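Local structure of ABC transporter, substrate-binding protein (Clostridium perfringens, 4EDP) at residues I330-K333 with F334-S337; M339-W342 with V343-N347; S288-V291 with Q292-A296; E313-N317 with L318-P322; A223-S227 with N228-V232. The protein probably captures a small solute outside the cell membrane and hands it to the permease of an ABC transporter. All coordinates share one frame; numbering follows the deposited sequence.

How the interactions relate
Interactions 1 and 2 follow each other along helix 332-350, the first at its N-terminal cap and the second two turns later, with centres 14 Å apart. They touch where Val335 CG1 packs on Trp342 CZ3 at 3.9 Å. Interactions 3 and 4 form a second pair across the centre of the chain, also 14 Å centre to centre, joined by packing of Leu318 CD1 on Ala296 O at 4.0 Å. Interaction 5, at the end of helix 219-227, lies apart from both pairs; its nearest atoms are about 12 Å from interaction 4 and about 13 Å from interaction 2. The acetate bound at interaction 1 probably came from the crystallisation liquor and identifies no transported solute.

Interaction 1: I330-K333 with F334-S337; sequences IDFK and FVNS. With ACT (acetate ion), chain G.
The Phe332 ring meets Asn336 at its edge, where OD1 lies near the ring plane, 3.9 Å from Phe332 CD1; the planes of ring and amide are 54° apart. One ring face carries Ile330 CG2, displaced toward the rim. The Asp331 carboxylate is turned 55° to the Phe334 ring, and Phe334 N approaches Asp331 OD1 from well above the carboxylate plane, with a bond length of 3.2 Å. A second, weak bond reaches Asp331 OD1 from Lys333 N. The carboxylate reaches forward to the first-turn amides, its CG anti to the backbone N of Asp331 (chi1 176°). This is an N-cap: Asp331 precedes helix 332-350 and accepts from amide groups in its opening turn. Its other oxygen, OD2, forms a salt bridge with Lys194, tying the cap to helix 193-196.

The backbone winds up behind the cap through a nearly straight bond of 3.0 Å from Val335 N to Asp331 O, lying in the carbonyl plane. Asn336 N donates to Phe332 O at 2.9 Å, from above the plane of the Phe332 carbonyl. Ser337 OG donates to Phe334 O at 2.6 Å, on a carbonyl lone pair. Alongside the turn, Ile330 CG2 and Val335 CG2 meet at 3.6 Å, and both residues pack against Glu183 of helix 178-189. Asn336 ND2 is held by Glu98 OE1 and Ser95 O of helix 94-103. At the edge of the cap, the acetate ion receives a straight bond of 2.9 Å from Asp331 N to its O atom.

Interaction 2: M339-W342 with V343-N347; sequences MDQW and VNNWN
Met339 meets Val343 one turn ahead: in one of its two conformers, its CE lies 4.2 Å from Val343 CG2, the two side chains slanting across each other. The thioether reaches this branch in that conformer with CG anti to the backbone N and a bend at chi2 (61°). Val343 N donates to Met339 O over 2.8 Å. Asp340 contributes its carbonyl oxygen, which accepts Asn344 N at 3.0 Å and also a water hydrogen. The same water lies at a very short modelled distance from Asn344 OD1, so this second link is doubtful in detail.

Gln341 runs alongside Asn345, both pointing the same way with their amide planes 82° apart; Gln341 CG touches Asn345 ND2 at 3.9 Å. A second water donates to Gln341 O at 3.0 Å and weakly to Asn345 OD1, bridging the turn beside the backbone bond from Asn345 N to Gln341 O. Gln341 NE2 itself turns to Glu199. Trp342 offers its carbonyl oxygen to Trp346 N at 2.8 Å, while its indole goes to helix 199-208, meeting Phe202 edge-to-face, and its NE1 bonds to Asn197 O. Trp346 likewise packs against Phe202. Successive i to i+4 backbone bonds, with Trp342 and Trp346 buried against Phe202 and Asp340 and Asn344 exposed, are those of an amphipathic alpha-helix, here the C-terminal helix 332-350.

Interaction 3: S288-V291 with Q292-A296; sequences SKEV and QEKTA
Val291 O is gripped twice by Thr295, whose backbone N and hydroxyl OG1 both donate to it at 2.9 Å. They arrive from opposite faces of the carbonyl plane, each tilted about 25° from it. The hydroxyl can turn back on the previous turn because OG1 sits between the backbone N and the carbonyl carbon (chi1 55°). That torsion also leaves CG2 facing Val291 CG1, 4.1 Å away.

On the outer side, Lys289 NZ and Glu293 OE2 form an i to i+4 salt bridge of 2.8 Å, the ammonium lying above the carboxylate plane by 35°. The lysine chain, extended until its last torsion, bends there to bring NZ onto the oxygen. Lys309 N also donates to OE2, while a water links Glu293 OE1 at 3.0 Å to Glu290 O. Glu290 and Lys294 lie side by side; CG of the former is 3.9 Å from CD of the latter, but their charged ends stay beyond salt-bridge range. Ser288 is the N-cap, its OG accepting a weak bond from Val291 N, while the same OG is hydrogen-bonded with Tyr285 O.

Helix 289-299 turns Thr295 and Lys294 toward helix 46-61, where they pack on Thr52 and Pro56 respectively. Gln292 is directed toward strand 135-145 and the loop beyond its own helix, with NE2 bonded to Tyr136 O and OE1 to the backbone N of Val304.

Interaction 4: E313-N317 with L318-P322; sequences EETKN and LTYGP
Thr315 lays its methyl CG2 over one face of the Tyr320 ring, a CH-pi contact with 3.9 Å from CG2 to the ring centroid. The line is 21° off the ring normal, and the closest ring atom is Tyr320 CD2 at 3.6 Å, so the methyl is displaced toward the rim. Tyr320 CG stands anti to its own backbone N (chi1 -178°), which swings the ring back toward the threonine. The threonine hydroxyl faces other company: OG1 bonds to Ser311 O.

Beside this CH-pi contact, Leu318 folds over the preceding backbone and brings CD1 to 3.5 Å from Glu314 O. Its amide closes the turn, Leu318 N donating to Thr315 O over 3.0 Å from well above the carbonyl plane. Thr319 faces away, where its hydroxyl is hydrogen-bonded with Ser140 OG and Asp238 OD2, fastening this loop to strand 135-145 and the start of helix 238-247.

Asn317 has positive phi (73°), as expected for the third residue of a type II beta turn from Thr315 to Leu318. It overlaps a type I turn from Glu313 to Lys316, sharing Thr315 and Lys316 with it, so the arrangement is a pair of overlapping beta turns in the connection between helices 289-299 and 322-325.

Interaction 5: A223-S227 with N228-V232; sequences ANMFS and NGEIV
Apolar packing is led by Ile231, which covers one face of the Phe226 ring. Its CG1 stands 3.9 Å from the ring centroid and only 4° off the normal, a CH-pi contact over the ring centre, while CD1 reaches Phe226 CE2 at 3.5 Å. The two side chains run at about a right angle. Ile231 CG1 lies between its backbone N and carbonyl carbon (chi1 59°), which directs this branch onto the phenyl face and leaves CG2 for Met225, whose CE is 3.8 Å away. At the ring edge, Val232 O lies near the plane, 3.6 Å from Phe226 CE1. Helix 238-247 also contacts the phenylalanine, through Ile244, while Met225 and Ile231 both pack on Val213 of strand 212-216.

Backbone hydrogen bonds end helix 219-227 in a Schellman motif. Glu230 N donates to Met225 O at 2.8 Å, nearly along the C=O axis, and Gly229 N reaches Phe226 O at 3.1 Å from above the carbonyl plane. Gly229 has positive phi (74°), the backbone turn that takes the chain off the helix and on toward strand 233-237. Just before it, Asn228 N makes an ordinary i to i+4 bond to Asn224 O.

Polar side chains border the same turn. In one of its two conformers, Ser227 OG donates to Ala223 O at 3.0 Å, sharing that oxygen with its own backbone N. Asn228 ND2 makes a weak but straight bond to Glu230 OE2, spanning the glycine.

Interaction 1: I330-K333 with F334-S337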
# COMPACT_ATOMS: atom_id res chain seq x y z
N ILE A 330 -1.33 5.17 -7.90
CA ILE A 330 -0.20 6.10 -8.03
C ILE A 330 0.89 5.55 -8.94
O ILE A 330 1.18 4.36 -8.91
CB ILE A 330 0.37 6.42 -6.65
CG1 ILE A 330 -0.67 7.23 -5.84
CG2 ILE A 330 1.66 7.24 -6.75
CD1 ILE A 330 -0.23 7.56 -4.46
N ASP A 331 1.46 6.41 -9.78
CA ASP A 331 2.56 6.01 -10.66
C ASP A 331 3.86 6.23 -9.90
O ASP A 331 4.36 7.36 -9.82
CB ASP A 331 2.54 6.86 -11.93
CG ASP A 331 3.71 6.56 -12.86
OD1 ASP A 331 4.64 5.80 -12.49
OD2 ASP A 331 3.72 7.12 -13.99
N PHE A 332 4.39 5.16 -9.32
CA PHE A 332 5.63 5.30 -8.55
C PHE A 332 6.90 5.55 -9.35
O PHE A 332 7.91 6.02 -8.81
CB PHE A 332 5.77 4.18 -7.53
CG PHE A 332 4.95 4.41 -6.33
CD1 PHE A 332 5.39 5.26 -5.34
CD2 PHE A 332 3.70 3.83 -6.21
CE1 PHE A 332 4.62 5.50 -4.23
CE2 PHE A 332 2.93 4.07 -5.12
CZ PHE A 332 3.38 4.91 -4.13
N LYS A 333 6.86 5.26 -10.65
CA LYS A 333 8.00 5.58 -11.48
C LYS A 333 8.11 7.11 -11.45
O LYS A 333 9.20 7.68 -11.25
CB LYS A 333 7.82 5.08 -12.91
CG LYS A 333 9.06 5.27 -13.77
CD LYS A 333 8.97 4.65 -15.15
CE LYS A 333 10.29 4.86 -15.88
NZ LYS A 333 10.37 4.19 -17.21
N PHE A 334 6.98 7.79 -11.65
CA PHE A 334 6.98 9.25 -11.62
C PHE A 334 7.23 9.81 -10.22
O PHE A 334 8.10 10.66 -10.04
CB PHE A 334 5.69 9.85 -12.18
CG PHE A 334 5.65 11.35 -12.06
CD1 PHE A 334 6.32 12.13 -12.98
CD2 PHE A 334 5.03 11.95 -10.98
CE1 PHE A 334 6.33 13.52 -12.83
CE2 PHE A 334 5.04 13.33 -10.83
CZ PHE A 334 5.69 14.11 -11.75
N VAL A 335 6.49 9.32 -9.24
CA VAL A 335 6.59 9.83 -7.87
C VAL A 335 8.01 9.68 -7.30
O VAL A 335 8.54 10.61 -6.70
CB VAL A 335 5.51 9.21 -6.95
CG1 VAL A 335 5.82 9.47 -5.47
CG2 VAL A 335 4.10 9.76 -7.34
N ASN A 336 8.62 8.51 -7.49
CA ASN A 336 9.97 8.33 -6.98
C ASN A 336 10.95 9.30 -7.65
O ASN A 336 11.94 9.68 -7.01
CB ASN A 336 10.44 6.87 -7.12
CG ASN A 336 9.79 5.96 -6.10
OD1 ASN A 336 9.16 6.42 -5.15
ND2 ASN A 336 9.95 4.65 -6.29
N SER A 337 10.69 9.70 -8.89
CA SER A 337 11.57 10.64 -9.59
C SER A 337 11.52 12.05 -9.00
O SER A 337 12.43 12.85 -9.23
CB SER A 337 11.28 10.72 -11.11
OG SER A 337 10.10 11.47 -11.40
C ACT G . 0.16 9.68 -10.88
O ACT G . 0.53 9.11 -9.86
OXT ACT G . -0.19 8.92 -11.82
CH3 ACT G . 0.09 11.17 -10.95

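Interaction 2: M339-W342 with V343-N347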
# COMPACT_ATOMS: atom_id res chain seq x y z
N MET A 339 10.50 12.45 -5.53
CA MET A 339 10.36 12.25 -4.09
C MET A 339 11.25 13.17 -3.24
O MET A 339 10.80 13.69 -2.23
CB MET A 339 10.61 10.78 -3.74
CG MET A 339 10.04 10.38 -2.38
SD MET A 339 8.25 10.61 -2.30
CE MET A 339 7.95 10.11 -0.59
N ASP A 340 12.51 13.36 -3.64
CA ASP A 340 13.40 14.23 -2.86
C ASP A 340 12.82 15.65 -2.80
O ASP A 340 12.82 16.30 -1.75
CB ASP A 340 14.83 14.24 -3.43
CG ASP A 340 15.56 12.91 -3.22
OD1 ASP A 340 15.10 12.07 -2.42
OD2 ASP A 340 16.61 12.73 -3.86
N GLN A 341 12.31 16.12 -3.93
CA GLN A 341 11.70 17.43 -4.01
C GLN A 341 10.46 17.49 -3.11
O GLN A 341 10.29 18.44 -2.34
CB GLN A 341 11.30 17.74 -5.46
CG GLN A 341 10.64 19.10 -5.68
CD GLN A 341 10.34 19.37 -7.16
OE1 GLN A 341 10.87 18.70 -8.04
NE2 GLN A 341 9.49 20.36 -7.44
N TRP A 342 9.64 16.45 -3.18
CA TRP A 342 8.41 16.37 -2.37
C TRP A 342 8.69 16.37 -0.88
O TRP A 342 8.05 17.10 -0.13
CB TRP A 342 7.60 15.15 -2.78
CG TRP A 342 6.80 15.35 -4.03
CD1 TRP A 342 7.01 16.30 -5.01
CD2 TRP A 342 5.73 14.52 -4.52
NE1 TRP A 342 6.10 16.15 -6.02
CE2 TRP A 342 5.31 15.06 -5.76
CE3 TRP A 342 5.07 13.40 -4.01
CZ2 TRP A 342 4.27 14.51 -6.49
CZ3 TRP A 342 4.03 12.85 -4.74
CH2 TRP A 342 3.65 13.40 -5.97
N VAL A 343 9.65 15.56 -0.46
CA VAL A 343 10.03 15.52 0.95
C VAL A 343 10.52 16.90 1.41
O VAL A 343 10.13 17.38 2.47
CB VAL A 343 11.10 14.45 1.19
CG1 VAL A 343 11.66 14.57 2.58
CG2 VAL A 343 10.49 13.07 0.95
N ASN A 344 11.38 17.54 0.62
CA ASN A 344 11.87 18.88 0.96
C ASN A 344 10.71 19.86 1.11
O ASN A 344 10.60 20.57 2.11
CB ASN A 344 12.86 19.39 -0.09
CG ASN A 344 14.21 18.70 -0.01
OD1 ASN A 344 14.46 17.90 0.89
ND2 ASN A 344 15.10 19.04 -0.94
N ASN A 345 9.84 19.90 0.10
CA ASN A 345 8.67 20.80 0.12
C ASN A 345 7.75 20.53 1.31
O ASN A 345 7.28 21.47 1.97
CB ASN A 345 7.83 20.62 -1.14
CG ASN A 345 8.41 21.32 -2.36
OD1 ASN A 345 9.22 22.24 -2.25
ND2 ASN A 345 7.95 20.91 -3.55
N TRP A 346 7.50 19.26 1.57
CA TRP A 346 6.61 18.84 2.66
C TRP A 346 7.14 19.29 4.01
O TRP A 346 6.43 19.92 4.79
CB TRP A 346 6.48 17.32 2.67
CG TRP A 346 5.57 16.75 3.73
CD1 TRP A 346 5.89 16.49 5.04
CD2 TRP A 346 4.21 16.32 3.55
NE1 TRP A 346 4.81 15.95 5.68
CE2 TRP A 346 3.77 15.82 4.79
CE3 TRP A 346 3.33 16.30 2.46
CZ2 TRP A 346 2.48 15.33 4.98
CZ3 TRP A 346 2.05 15.81 2.64
CH2 TRP A 346 1.63 15.33 3.89
N ASN A 347 8.40 18.96 4.27
CA ASN A 347 9.03 19.35 5.53
C ASN A 347 9.09 20.86 5.71
O ASN A 347 8.88 21.36 6.81
CB ASN A 347 10.43 18.72 5.65
CG ASN A 347 10.37 17.20 5.84
OD1 ASN A 347 9.35 16.66 6.27
ND2 ASN A 347 11.47 16.52 5.54
O HOH W 1 14.77 15.59 0.25
O HOH W 2 11.63 21.04 -3.17

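Interaction 3: S288-V291 with Q292-A296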
# COMPACT_ATOMS: atom_id res chain seq x y z
N SER A 288 -3.08 -17.14 -7.14
CA SER A 288 -4.19 -18.08 -7.30
C SER A 288 -5.35 -17.76 -6.35
O SER A 288 -5.15 -17.22 -5.26
CB SER A 288 -3.73 -19.53 -7.09
OG SER A 288 -3.34 -19.81 -5.75
N LYS A 289 -6.55 -18.12 -6.77
CA LYS A 289 -7.74 -17.87 -5.98
C LYS A 289 -7.63 -18.49 -4.57
O LYS A 289 -7.94 -17.83 -3.59
CB LYS A 289 -8.96 -18.42 -6.72
CG LYS A 289 -10.29 -18.37 -5.96
CD LYS A 289 -11.42 -18.98 -6.82
CE LYS A 289 -12.73 -19.12 -6.07
NZ LYS A 289 -12.59 -20.04 -4.90
N GLU A 290 -7.14 -19.72 -4.49
CA GLU A 290 -7.01 -20.39 -3.19
C GLU A 290 -6.03 -19.67 -2.25
O GLU A 290 -6.36 -19.44 -1.10
CB GLU A 290 -6.60 -21.86 -3.36
CG GLU A 290 -6.47 -22.59 -2.02
CD GLU A 290 -6.09 -24.07 -2.14
OE1 GLU A 290 -5.82 -24.70 -1.10
OE2 GLU A 290 -6.08 -24.60 -3.28
N VAL A 291 -4.85 -19.30 -2.74
CA VAL A 291 -3.88 -18.61 -1.87
C VAL A 291 -4.36 -17.20 -1.47
O VAL A 291 -4.15 -16.75 -0.34
CB VAL A 291 -2.49 -18.57 -2.51
CG1 VAL A 291 -1.53 -17.78 -1.63
CG2 VAL A 291 -1.97 -20.00 -2.74
N GLN A 292 -4.99 -16.50 -2.41
CA GLN A 292 -5.56 -15.18 -2.14
C GLN A 292 -6.66 -15.27 -1.06
O GLN A 292 -6.77 -14.40 -0.19
CB GLN A 292 -6.09 -14.60 -3.47
CG GLN A 292 -4.96 -14.22 -4.46
CD GLN A 292 -4.45 -12.79 -4.27
OE1 GLN A 292 -5.25 -11.86 -4.18
NE2 GLN A 292 -3.13 -12.61 -4.28
N GLU A 293 -7.49 -16.31 -1.11
CA GLU A 293 -8.53 -16.52 -0.09
C GLU A 293 -7.88 -16.84 1.26
O GLU A 293 -8.23 -16.25 2.27
CB GLU A 293 -9.48 -17.65 -0.49
CG GLU A 293 -10.35 -17.29 -1.68
CD GLU A 293 -11.28 -18.41 -2.16
OE1 GLU A 293 -11.06 -19.59 -1.80
OE2 GLU A 293 -12.22 -18.08 -2.91
N LYS A 294 -6.92 -17.77 1.27
CA LYS A 294 -6.24 -18.16 2.51
C LYS A 294 -5.53 -16.99 3.18
O LYS A 294 -5.63 -16.84 4.40
CB LYS A 294 -5.24 -19.30 2.25
CG LYS A 294 -5.91 -20.62 1.87
CD LYS A 294 -4.92 -21.71 1.48
CE LYS A 294 -4.01 -22.14 2.62
NZ LYS A 294 -3.06 -23.21 2.18
N THR A 295 -4.82 -16.17 2.41
CA THR A 295 -4.08 -15.04 2.99
C THR A 295 -5.00 -13.90 3.46
O THR A 295 -4.67 -13.18 4.41
CB THR A 295 -2.98 -14.51 2.05
OG1 THR A 295 -3.55 -14.18 0.78
CG2 THR A 295 -1.92 -15.58 1.85
N ALA A 296 -6.16 -13.76 2.82
CA ALA A 296 -7.15 -12.75 3.22
C ALA A 296 -7.63 -13.11 4.64
O ALA A 296 -7.71 -12.26 5.53
CB ALA A 296 -8.31 -12.77 2.27
O HOH W 3 -8.97 -21.21 -0.33

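Interaction 4: E313-N317 with L318-P322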
# COMPACT_ATOMS: atom_id res chain seq x y z
N GLU A 313 -17.55 -11.04 7.64
CA GLU A 313 -16.63 -11.02 8.78
C GLU A 313 -15.17 -11.13 8.30
O GLU A 313 -14.28 -10.50 8.86
CB GLU A 313 -16.97 -12.10 9.82
CG GLU A 313 -17.28 -13.49 9.26
CD GLU A 313 -18.62 -13.54 8.54
OE1 GLU A 313 -19.11 -14.66 8.26
OE2 GLU A 313 -19.20 -12.47 8.27
N GLU A 314 -14.96 -11.91 7.24
CA GLU A 314 -13.61 -12.09 6.68
C GLU A 314 -13.03 -10.84 6.03
O GLU A 314 -11.82 -10.64 6.03
CB GLU A 314 -13.64 -13.25 5.67
CG GLU A 314 -13.87 -14.61 6.33
CD GLU A 314 -14.16 -15.73 5.35
OE1 GLU A 314 -14.46 -15.46 4.18
OE2 GLU A 314 -14.10 -16.91 5.77
N THR A 315 -13.90 -9.98 5.50
CA THR A 315 -13.42 -8.78 4.82
C THR A 315 -13.44 -7.56 5.73
O THR A 315 -13.20 -6.43 5.29
CB THR A 315 -14.20 -8.53 3.53
OG1 THR A 315 -15.58 -8.37 3.84
CG2 THR A 315 -14.03 -9.71 2.58
N LYS A 316 -13.69 -7.80 7.01
CA LYS A 316 -13.67 -6.76 8.00
C LYS A 316 -12.26 -6.19 8.05
O LYS A 316 -11.27 -6.93 8.22
CB LYS A 316 -14.08 -7.31 9.37
CG LYS A 316 -14.24 -6.25 10.44
CD LYS A 316 -14.72 -6.84 11.76
CE LYS A 316 -13.72 -7.84 12.34
NZ LYS A 316 -14.20 -8.40 13.64
N ASN A 317 -12.17 -4.89 7.86
CA ASN A 317 -10.90 -4.17 7.85
C ASN A 317 -10.04 -4.40 6.60
O ASN A 317 -8.92 -3.91 6.50
CB ASN A 317 -10.12 -4.43 9.14
CG ASN A 317 -10.88 -3.99 10.37
OD1 ASN A 317 -11.67 -3.03 10.33
ND2 ASN A 317 -10.64 -4.67 11.48
N LEU A 318 -10.56 -5.16 5.64
CA LEU A 318 -9.84 -5.32 4.39
C LEU A 318 -10.43 -4.33 3.42
O LEU A 318 -11.48 -3.74 3.69
CB LEU A 318 -10.03 -6.73 3.81
CG LEU A 318 -9.43 -7.86 4.63
CD1 LEU A 318 -9.56 -9.15 3.84
CD2 LEU A 318 -7.99 -7.56 4.95
N THR A 319 -9.76 -4.15 2.29
CA THR A 319 -10.29 -3.32 1.23
C THR A 319 -10.82 -4.30 0.19
O THR A 319 -10.06 -5.03 -0.44
CB THR A 319 -9.25 -2.37 0.66
OG1 THR A 319 -9.00 -1.34 1.63
CG2 THR A 319 -9.77 -1.76 -0.65
N TYR A 320 -12.14 -4.30 0.01
CA TYR A 320 -12.78 -5.30 -0.83
C TYR A 320 -14.08 -4.78 -1.36
O TYR A 320 -14.87 -4.17 -0.62
CB TYR A 320 -13.08 -6.50 0.08
CG TYR A 320 -13.72 -7.69 -0.58
CD1 TYR A 320 -12.96 -8.56 -1.34
CD2 TYR A 320 -15.06 -7.96 -0.42
CE1 TYR A 320 -13.53 -9.66 -1.94
CE2 TYR A 320 -15.65 -9.07 -1.01
CZ TYR A 320 -14.87 -9.91 -1.76
OH TYR A 320 -15.42 -11.02 -2.37
N GLY A 321 -14.31 -5.00 -2.64
CA GLY A 321 -15.59 -4.61 -3.24
C GLY A 321 -15.57 -3.38 -4.11
O GLY A 321 -14.53 -2.98 -4.62
N PRO A 322 -16.74 -2.76 -4.26
CA PRO A 322 -16.91 -1.59 -5.10
C PRO A 322 -15.89 -0.48 -4.87
O PRO A 322 -15.54 0.23 -5.81
CB PRO A 322 -18.33 -1.11 -4.75
CG PRO A 322 -19.03 -2.34 -4.38
CD PRO A 322 -18.02 -3.17 -3.65

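Interaction 5: A223-S227 with N228-V232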
# COMPACT_ATOMS: atom_id res chain seq x y z
N ALA A 223 -5.18 6.10 17.27
CA ALA A 223 -6.17 5.62 18.23
C ALA A 223 -6.24 6.51 19.46
O ALA A 223 -7.32 6.92 19.88
CB ALA A 223 -5.87 4.16 18.62
N ASN A 224 -5.08 6.80 20.04
CA ASN A 224 -5.00 7.66 21.22
C ASN A 224 -5.46 9.09 20.95
O ASN A 224 -6.10 9.71 21.80
CB ASN A 224 -3.58 7.67 21.78
CG ASN A 224 -3.19 6.35 22.41
OD1 ASN A 224 -4.05 5.53 22.74
ND2 ASN A 224 -1.89 6.16 22.61
N MET A 225 -5.15 9.62 19.77
CA MET A 225 -5.55 10.99 19.43
C MET A 225 -7.07 11.08 19.34
O MET A 225 -7.65 12.07 19.76
CB MET A 225 -4.88 11.46 18.12
CG MET A 225 -3.36 11.44 18.19
SD MET A 225 -2.59 11.94 16.64
CE MET A 225 -3.00 13.65 16.70
N PHE A 226 -7.71 10.06 18.78
CA PHE A 226 -9.17 10.04 18.72
C PHE A 226 -9.76 9.82 20.11
O PHE A 226 -10.76 10.44 20.47
CB PHE A 226 -9.67 8.94 17.79
CG PHE A 226 -9.76 9.34 16.36
CD1 PHE A 226 -10.84 10.09 15.91
CD2 PHE A 226 -8.79 8.96 15.44
CE1 PHE A 226 -10.95 10.45 14.59
CE2 PHE A 226 -8.89 9.32 14.12
CZ PHE A 226 -9.97 10.08 13.69
N SER A 227 -9.15 8.91 20.88
CA SER A 227 -9.65 8.63 22.23
C SER A 227 -9.56 9.85 23.14
O SER A 227 -10.43 10.06 23.98
CB SER A 227 -8.89 7.46 22.86
OG SER A 227 -9.16 6.26 22.16
N ASN A 228 -8.52 10.66 22.97
CA ASN A 228 -8.35 11.87 23.77
C ASN A 228 -9.08 13.09 23.19
O ASN A 228 -9.04 14.17 23.78
CB ASN A 228 -6.87 12.23 23.92
CG ASN A 228 -6.09 11.16 24.66
OD1 ASN A 228 -6.65 10.37 25.42
ND2 ASN A 228 -4.77 11.14 24.45
N GLY A 229 -9.72 12.94 22.05
CA GLY A 229 -10.44 14.06 21.43
C GLY A 229 -9.54 15.10 20.80
O GLY A 229 -9.97 16.22 20.55
N GLU A 230 -8.28 14.74 20.52
CA GLU A 230 -7.33 15.66 19.90
C GLU A 230 -7.62 15.92 18.42
O GLU A 230 -7.16 16.93 17.88
CB GLU A 230 -5.91 15.11 19.97
CG GLU A 230 -5.36 14.87 21.36
CD GLU A 230 -3.95 14.30 21.30
OE1 GLU A 230 -3.15 14.73 20.44
OE2 GLU A 230 -3.64 13.41 22.13
N ILE A 231 -8.29 14.97 17.78
CA ILE A 231 -8.68 15.09 16.38
C ILE A 231 -10.09 14.55 16.21
O ILE A 231 -10.56 13.73 17.01
CB ILE A 231 -7.71 14.35 15.40
CG1 ILE A 231 -7.63 12.85 15.74
CG2 ILE A 231 -6.30 14.97 15.42
CD1 ILE A 231 -6.70 12.02 14.83
N VAL A 232 -10.75 15.05 15.18
CA VAL A 232 -12.09 14.66 14.75
C VAL A 232 -12.00 13.83 13.47
O VAL A 232 -12.91 13.06 13.15
CB VAL A 232 -12.93 15.91 14.43
CG1 VAL A 232 -14.13 15.58 13.58
CG2 VAL A 232 -13.33 16.62 15.74